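Local coordinates for protein BIM1 (Saccharomyces cerevisiae, PDB 4E61) that binds microtubules at their plus ends and acts in mitosis, represented here by its dimeric C-terminal EB1-like domain, at residues L6-I9 with Q10-T14; E26-Q29 with Y30-T33; F88-K91 with V92-I95. All blocks are in the same frame, centred on the assembly; numbering follows the deposited sequence.

Contact 1: residues L6-I9 with Q10-T14; sequences LVAI and QAELT
Ile9 and Glu12, three residues apart on helix 2-63, make one of the side-chain contacts of this turn, and they do so at an angle rather than lying alongside each other. Methyl CG2 of Ile9 comes within 4.1 Å of Glu12 OE2. The glutamate reaches back along the helix because its CG stands opposite the carbonyl carbon, next to the backbone N (chi1 -72°), and the chain runs on extended from there. Its carboxylate thereby arrives above the previous turn, where OE2 also lies 4.2 Å from the CB of Ala8. That same oxygen is 3.0 Å from Ala8 O; both atoms are acceptors, so the approach brings no hydrogen bond, and the carbonyl is instead engaged by Glu12 N at 3.2 Å.

Gln10 takes a different course. With CG turned opposite its own backbone N (chi1 177°) and the chain bent at the next bond, its amide is carried away from residues 6-9, while CB remains packed 3.2 Å from Leu6 O. Leu6 meets the following turn chiefly through its backbone: Gln10 N donates to Leu6 O at 3.0 Å, with an N-H...O angle of 151°. The equivalent bonds from Ala11 N to Val7 O and from Leu13 N to Ile9 O continue the regular i to i+4 pattern of an unbroken helix.

The helix of the second subunit flanks this part of the long rod, the two forming a parallel coiled coil. Leu6, Ile9 and Gln10 all pack on Ile9 of that subunit, and Leu13 packs on its Ser16, placing Leu6, Ile9, Gln10 and Leu13 in the dimer interface near the N-terminal end of helix 2-63.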
loop_
_atom_site.group_PDB
_atom_site.type_symbol
_atom_site.label_atom_id
_atom_site.label_comp_id
_atom_site.label_asym_id
_atom_site.label_seq_id
_atom_site.Cartn_x
_atom_site.Cartn_y
_atom_site.Cartn_z
ATOM N N LEU A 6 -40.495 26.327 -6.113
ATOM C CA LEU A 6 -39.273 26.992 -5.669
ATOM C C LEU A 6 -38.722 26.337 -4.395
ATOM O O LEU A 6 -37.513 26.122 -4.297
ATOM C CB LEU A 6 -39.509 28.488 -5.402
ATOM C CG LEU A 6 -38.306 29.239 -4.863
ATOM C CD1 LEU A 6 -37.265 29.413 -5.943
ATOM C CD2 LEU A 6 -38.714 30.574 -4.280
ATOM N N VAL A 7 -39.616 26.013 -3.431
ATOM C CA VAL A 7 -39.276 25.351 -2.172
ATOM C C VAL A 7 -38.724 23.932 -2.449
ATOM O O VAL A 7 -37.665 23.594 -1.922
ATOM C CB VAL A 7 -40.478 25.391 -1.167
ATOM C CG1 VAL A 7 -40.277 24.432 0.008
ATOM C CG2 VAL A 7 -40.734 26.819 -0.665
ATOM N N ALA A 8 -39.411 23.136 -3.301
ATOM C CA ALA A 8 -38.965 21.784 -3.654
ATOM C C ALA A 8 -37.595 21.770 -4.358
ATOM O O ALA A 8 -36.775 20.903 -4.035
ATOM C CB ALA A 8 -39.994 21.088 -4.516
ATOM N N ILE A 9 -37.325 22.737 -5.278
ATOM C CA ILE A 9 -36.035 22.748 -5.974
ATOM C C ILE A 9 -34.885 23.296 -5.124
ATOM O O ILE A 9 -33.758 22.813 -5.250
ATOM C CB ILE A 9 -36.020 23.109 -7.498
ATOM C CG1 ILE A 9 -35.556 24.515 -7.843
ATOM C CG2 ILE A 9 -37.292 22.710 -8.220
ATOM C CD1 ILE A 9 -36.460 25.648 -7.515
ATOM N N GLN A 10 -35.191 24.225 -4.203
ATOM C CA GLN A 10 -34.239 24.760 -3.238
ATOM C C GLN A 10 -33.794 23.653 -2.259
ATOM O O GLN A 10 -32.620 23.614 -1.869
ATOM C CB GLN A 10 -34.871 25.931 -2.471
ATOM C CG GLN A 10 -34.013 26.560 -1.365
ATOM C CD GLN A 10 -32.758 27.200 -1.887
ATOM O OE1 GLN A 10 -31.662 26.630 -1.786
ATOM N NE2 GLN A 10 -32.896 28.381 -2.480
ATOM N N ALA A 11 -34.735 22.765 -1.870
ATOM C CA ALA A 11 -34.491 21.637 -0.983
ATOM C C ALA A 11 -33.570 20.619 -1.669
ATOM O O ALA A 11 -32.628 20.154 -1.042
ATOM C CB ALA A 11 -35.799 20.992 -0.571
ATOM N N GLU A 12 -33.813 20.318 -2.963
ATOM C CA GLU A 12 -32.989 19.424 -3.784
ATOM C C GLU A 12 -31.570 19.986 -3.897
ATOM O O GLU A 12 -30.597 19.226 -3.829
ATOM C CB GLU A 12 -33.565 19.292 -5.211
ATOM C CG GLU A 12 -34.843 18.472 -5.337
ATOM C CD GLU A 12 -35.694 18.754 -6.572
ATOM O OE1 GLU A 12 -35.159 18.682 -7.703
ATOM O OE2 GLU A 12 -36.910 19.016 -6.406
ATOM N N LEU A 13 -31.458 21.319 -4.055
ATOM C CA LEU A 13 -30.171 21.989 -4.198
ATOM C C LEU A 13 -29.334 21.921 -2.920
ATOM O O LEU A 13 -28.162 21.540 -2.997
ATOM C CB LEU A 13 -30.313 23.432 -4.723
ATOM C CG LEU A 13 -29.015 24.278 -4.793
ATOM C CD1 LEU A 13 -27.958 23.679 -5.752
ATOM C CD2 LEU A 13 -29.315 25.714 -5.101
ATOM N N THR A 14 -29.939 22.257 -1.746
ATOM C CA THR A 14 -29.209 22.201 -0.478
ATOM C C THR A 14 -28.866 20.766 -0.087
ATOM O O THR A 14 -27.806 20.533 0.490
ATOM C CB THR A 14 -29.827 23.070 0.635
ATOM O OG1 THR A 14 -30.918 22.397 1.215
ATOM C CG2 THR A 14 -30.218 24.477 0.173
#

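Contact 2: residues E26-Q29 with Y30-T33; sequences EIEQ and YKGT
The salt bridge between Glu28 and Lys31 is set up by a bent acid and a straight lysine. In Glu28 the chain leaves next to the backbone N (chi1 -73°) and bends again at chi2 (-62°), curling the carboxylate toward the following turn; Lys31 also leaves next to its N but then stays extended to its end, which carries the ammonium back to the acid. The two side chains run at an angle to each other, and NZ reaches Glu28 OE1 at 3.2 Å, nearly in line with the C-O bond. The aliphatic part of the lysine shares in the contact: CD lies 3.4 Å from the same oxygen, and CE rests 3.8 Å from methyl CG2 of Ile27. This i to i+3 ion pair lies on an exposed flank of the helix, so solvent probably screens much of its charge.

Tyr30 turns to a different partner. Its side chain runs beside that of Glu26 in the same direction, one helical turn on, with the carboxylate and ring planes 47° apart. Ring atom CE2 stands 3.8 Å from Glu26 OE1, and CD2 comes to 3.2 Å from Glu26 O. That carbonyl accepts from Tyr30 N at 2.8 Å. Lys31 N to Ile27 O, Gly32 N to Glu28 O and Thr33 N to Gln29 O repeat the bond, evidence that the helix passes through Gly32 without a break.

The turn belongs to the middle part of helix 2-63, whose neighbour here is the second subunit. Ile27 packs on Leu23 of that subunit, Thr33 on its Val34, while Tyr30 and Lys31 of each chain pack on Lys31 and Tyr30 of the other across the coiled coil.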
loop_
_atom_site.group_PDB
_atom_site.type_symbol
_atom_site.label_atom_id
_atom_site.label_comp_id
_atom_site.label_asym_id
_atom_site.label_seq_id
_atom_site.Cartn_x
_atom_site.Cartn_y
_atom_site.Cartn_z
ATOM N N GLU A 26 -15.068 11.803 1.855
ATOM C CA GLU A 26 -14.676 10.479 1.350
ATOM C C GLU A 26 -13.358 10.560 0.583
ATOM O O GLU A 26 -12.477 9.756 0.843
ATOM C CB GLU A 26 -15.753 9.888 0.446
ATOM C CG GLU A 26 -16.846 9.168 1.206
ATOM C CD GLU A 26 -17.673 8.214 0.370
ATOM O OE1 GLU A 26 -17.085 7.483 -0.462
ATOM O OE2 GLU A 26 -18.909 8.174 0.572
ATOM N N ILE A 27 -13.208 11.562 -0.322
ATOM C CA ILE A 27 -11.985 11.787 -1.101
ATOM C C ILE A 27 -10.770 12.023 -0.194
ATOM O O ILE A 27 -9.726 11.397 -0.411
ATOM C CB ILE A 27 -12.179 12.828 -2.234
ATOM C CG1 ILE A 27 -12.883 12.152 -3.431
ATOM C CG2 ILE A 27 -10.852 13.492 -2.665
ATOM C CD1 ILE A 27 -13.891 13.013 -4.136
ATOM N N GLU A 28 -10.935 12.860 0.856
ATOM C CA GLU A 28 -9.888 13.129 1.850
ATOM C C GLU A 28 -9.550 11.840 2.625
ATOM O O GLU A 28 -8.381 11.600 2.900
ATOM C CB GLU A 28 -10.263 14.289 2.795
ATOM C CG GLU A 28 -10.187 15.670 2.151
ATOM C CD GLU A 28 -8.828 16.116 1.643
ATOM O OE1 GLU A 28 -8.657 16.200 0.405
ATOM O OE2 GLU A 28 -7.940 16.397 2.480
ATOM N N GLN A 29 -10.561 10.980 2.887
ATOM C CA GLN A 29 -10.371 9.683 3.530
ATOM C C GLN A 29 -9.523 8.771 2.617
ATOM O O GLN A 29 -8.520 8.221 3.084
ATOM C CB GLN A 29 -11.725 9.019 3.841
ATOM C CG GLN A 29 -11.971 8.784 5.322
ATOM C CD GLN A 29 -12.699 9.932 5.969
ATOM O OE1 GLN A 29 -13.922 9.888 6.161
ATOM N NE2 GLN A 29 -11.962 10.981 6.333
ATOM N N TYR A 30 -9.903 8.671 1.309
ATOM C CA TYR A 30 -9.227 7.874 0.272
ATOM C C TYR A 30 -7.803 8.329 0.020
ATOM O O TYR A 30 -6.929 7.489 -0.174
ATOM C CB TYR A 30 -10.018 7.821 -1.036
ATOM C CG TYR A 30 -11.133 6.793 -1.041
ATOM C CD1 TYR A 30 -10.851 5.428 -1.039
ATOM C CD2 TYR A 30 -12.471 7.183 -1.101
ATOM C CE1 TYR A 30 -11.875 4.479 -1.048
ATOM C CE2 TYR A 30 -13.502 6.245 -1.121
ATOM C CZ TYR A 30 -13.202 4.893 -1.092
ATOM O OH TYR A 30 -14.234 3.981 -1.105
ATOM N N LYS A 31 -7.562 9.655 0.046
ATOM C CA LYS A 31 -6.230 10.254 -0.115
ATOM C C LYS A 31 -5.322 9.821 1.057
ATOM O O LYS A 31 -4.136 9.578 0.855
ATOM C CB LYS A 31 -6.322 11.788 -0.159
ATOM C CG LYS A 31 -6.730 12.378 -1.506
ATOM C CD LYS A 31 -6.881 13.896 -1.380
ATOM C CE LYS A 31 -7.182 14.593 -2.680
ATOM N NZ LYS A 31 -7.368 16.052 -2.476
ATOM N N GLY A 32 -5.912 9.733 2.251
ATOM C CA GLY A 32 -5.287 9.296 3.488
ATOM C C GLY A 32 -4.975 7.812 3.452
ATOM O O GLY A 32 -3.921 7.407 3.940
ATOM N N THR A 33 -5.874 6.985 2.871
ATOM C CA THR A 33 -5.618 5.551 2.745
ATOM C C THR A 33 -4.558 5.217 1.685
ATOM O O THR A 33 -3.791 4.282 1.900
ATOM C CB THR A 33 -6.864 4.624 2.826
ATOM O OG1 THR A 33 -6.581 3.374 2.178
ATOM C CG2 THR A 33 -8.086 5.203 2.205
#

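Contact 3: residues F88-K91 with V92-I95; sequences FVKK and VESI
Phe88 and Val92 form a CH-pi contact one turn apart on helix 84-101, within the EB1-like C-terminal motif, a dimeric four-helix bundle in which this shorter helix folds back on helix 2-63 and packs against that helix of both chains. Methyl CG2 of Val92 sits over one face of the phenyl ring, 4.2 Å from its centroid and 28° off the ring normal; its nearest ring atom is Phe88 CE2, 3.7 Å away. The ring is presented to the methyl because Phe88 CG stands opposite the backbone N (chi1 -176°).

On another flank, Lys90 and Glu93 lie side by side and are joined by a salt bridge. Lys90 NZ approaches Glu93 OE2 to 3.2 Å on the syn side, 24° out of the carboxylate plane. OE2 has a second partner: Gln59 NE2, from helix 2-63 of the same chain, hydrogen-bonds to it, so the acid ties the two helices together and its placement is shared between them.

Around the Phe88-Val92 pair the apolar residues pack on both subunits. Val89 rests on Thr58 and Gln59, and Val92 on Val55, of the same chain; in the second subunit Phe88 meets Thr58, Val89 meets Phe88, Val92 meets Leu54 and Ile95 meets Ile51. This matches the burial of Phe88, Val89 and Val92.

At the end of this turn, Lys91 O takes two donors from the same side of its carbonyl plane: Ile95 N at 3.1 Å and the hydroxyl Ser94 OG at 2.7 Å.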
loop_
_atom_site.group_PDB
_atom_site.type_symbol
_atom_site.label_atom_id
_atom_site.label_comp_id
_atom_site.label_asym_id
_atom_site.label_seq_id
_atom_site.Cartn_x
_atom_site.Cartn_y
_atom_site.Cartn_z
ATOM N N PHE A 88 21.304 -21.269 3.264
ATOM C CA PHE A 88 20.410 -20.258 3.804
ATOM C C PHE A 88 20.431 -19.027 2.923
ATOM O O PHE A 88 19.362 -18.542 2.566
ATOM C CB PHE A 88 20.775 -19.916 5.258
ATOM C CG PHE A 88 19.833 -18.937 5.909
ATOM C CD1 PHE A 88 18.645 -19.367 6.476
ATOM C CD2 PHE A 88 20.113 -17.575 5.917
ATOM C CE1 PHE A 88 17.777 -18.454 7.083
ATOM C CE2 PHE A 88 19.227 -16.662 6.500
ATOM C CZ PHE A 88 18.073 -17.110 7.087
ATOM N N VAL A 89 21.635 -18.552 2.539
ATOM C CA VAL A 89 21.816 -17.385 1.671
ATOM C C VAL A 89 21.079 -17.596 0.350
ATOM O O VAL A 89 20.398 -16.675 -0.101
ATOM C CB VAL A 89 23.310 -16.968 1.496
ATOM C CG1 VAL A 89 23.470 -15.896 0.426
ATOM C CG2 VAL A 89 23.898 -16.465 2.802
ATOM N N LYS A 90 21.146 -18.817 -0.217
ATOM C CA LYS A 90 20.472 -19.167 -1.471
ATOM C C LYS A 90 18.949 -19.240 -1.338
ATOM O O LYS A 90 18.243 -18.870 -2.278
ATOM C CB LYS A 90 21.059 -20.437 -2.126
ATOM C CG LYS A 90 22.418 -20.212 -2.822
ATOM C CD LYS A 90 22.311 -19.319 -4.073
ATOM C CE LYS A 90 23.648 -19.058 -4.721
ATOM N NZ LYS A 90 23.508 -18.195 -5.922
ATOM N N LYS A 91 18.449 -19.663 -0.162
ATOM C CA LYS A 91 17.024 -19.718 0.152
ATOM C C LYS A 91 16.458 -18.300 0.150
ATOM O O LYS A 91 15.421 -18.074 -0.461
ATOM C CB LYS A 91 16.789 -20.400 1.515
ATOM C CG LYS A 91 16.722 -21.916 1.437
ATOM C CD LYS A 91 16.524 -22.566 2.816
ATOM C CE LYS A 91 17.722 -23.401 3.197
ATOM N NZ LYS A 91 17.599 -23.972 4.560
ATOM N N VAL A 92 17.174 -17.341 0.781
ATOM C CA VAL A 92 16.794 -15.921 0.864
ATOM C C VAL A 92 16.794 -15.302 -0.529
ATOM O O VAL A 92 15.871 -14.562 -0.864
ATOM C CB VAL A 92 17.673 -15.091 1.858
ATOM C CG1 VAL A 92 17.142 -13.681 1.993
ATOM C CG2 VAL A 92 17.730 -15.731 3.238
ATOM N N GLU A 93 17.830 -15.610 -1.333
ATOM C CA GLU A 93 17.970 -15.106 -2.691
ATOM C C GLU A 93 16.810 -15.552 -3.567
ATOM O O GLU A 93 16.275 -14.730 -4.318
ATOM C CB GLU A 93 19.317 -15.508 -3.302
ATOM C CG GLU A 93 19.758 -14.548 -4.402
ATOM C CD GLU A 93 20.669 -15.109 -5.484
ATOM O OE1 GLU A 93 20.351 -14.924 -6.682
ATOM O OE2 GLU A 93 21.719 -15.699 -5.143
ATOM N N SER A 94 16.367 -16.814 -3.419
ATOM C CA SER A 94 15.215 -17.336 -4.169
ATOM C C SER A 94 13.926 -16.615 -3.750
ATOM O O SER A 94 13.133 -16.248 -4.620
ATOM C CB SER A 94 15.100 -18.855 -4.048
ATOM O OG SER A 94 14.646 -19.249 -2.769
ATOM N N ILE A 95 13.759 -16.343 -2.447
ATOM C CA ILE A 95 12.615 -15.565 -1.975
ATOM C C ILE A 95 12.634 -14.152 -2.585
ATOM O O ILE A 95 11.604 -13.701 -3.077
ATOM C CB ILE A 95 12.411 -15.555 -0.433
ATOM C CG1 ILE A 95 12.183 -16.990 0.094
ATOM C CG2 ILE A 95 11.208 -14.637 -0.058
ATOM C CD1 ILE A 95 12.295 -17.151 1.690
#

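How the contacts relate
The three contacts follow one another along the chain and none touches another. Contacts 1 and 2 share helix 2-63, with centres 29 Å apart and nearest atoms about 15 Å apart. Contact 3, on helix 84-101, lies across the chain's centre from both, its centre 38 Å from that of contact 2 and 67 Å from that of contact 1. What unites them is the second subunit, which packs against all three. Contacts 1 and 2 sample a long two-helix interface, whereas at contact 3 helix 2-63 of both subunits supplies partners, so the surroundings change from a two-helix coiled coil to the four-helix bundle of the C-terminal motif.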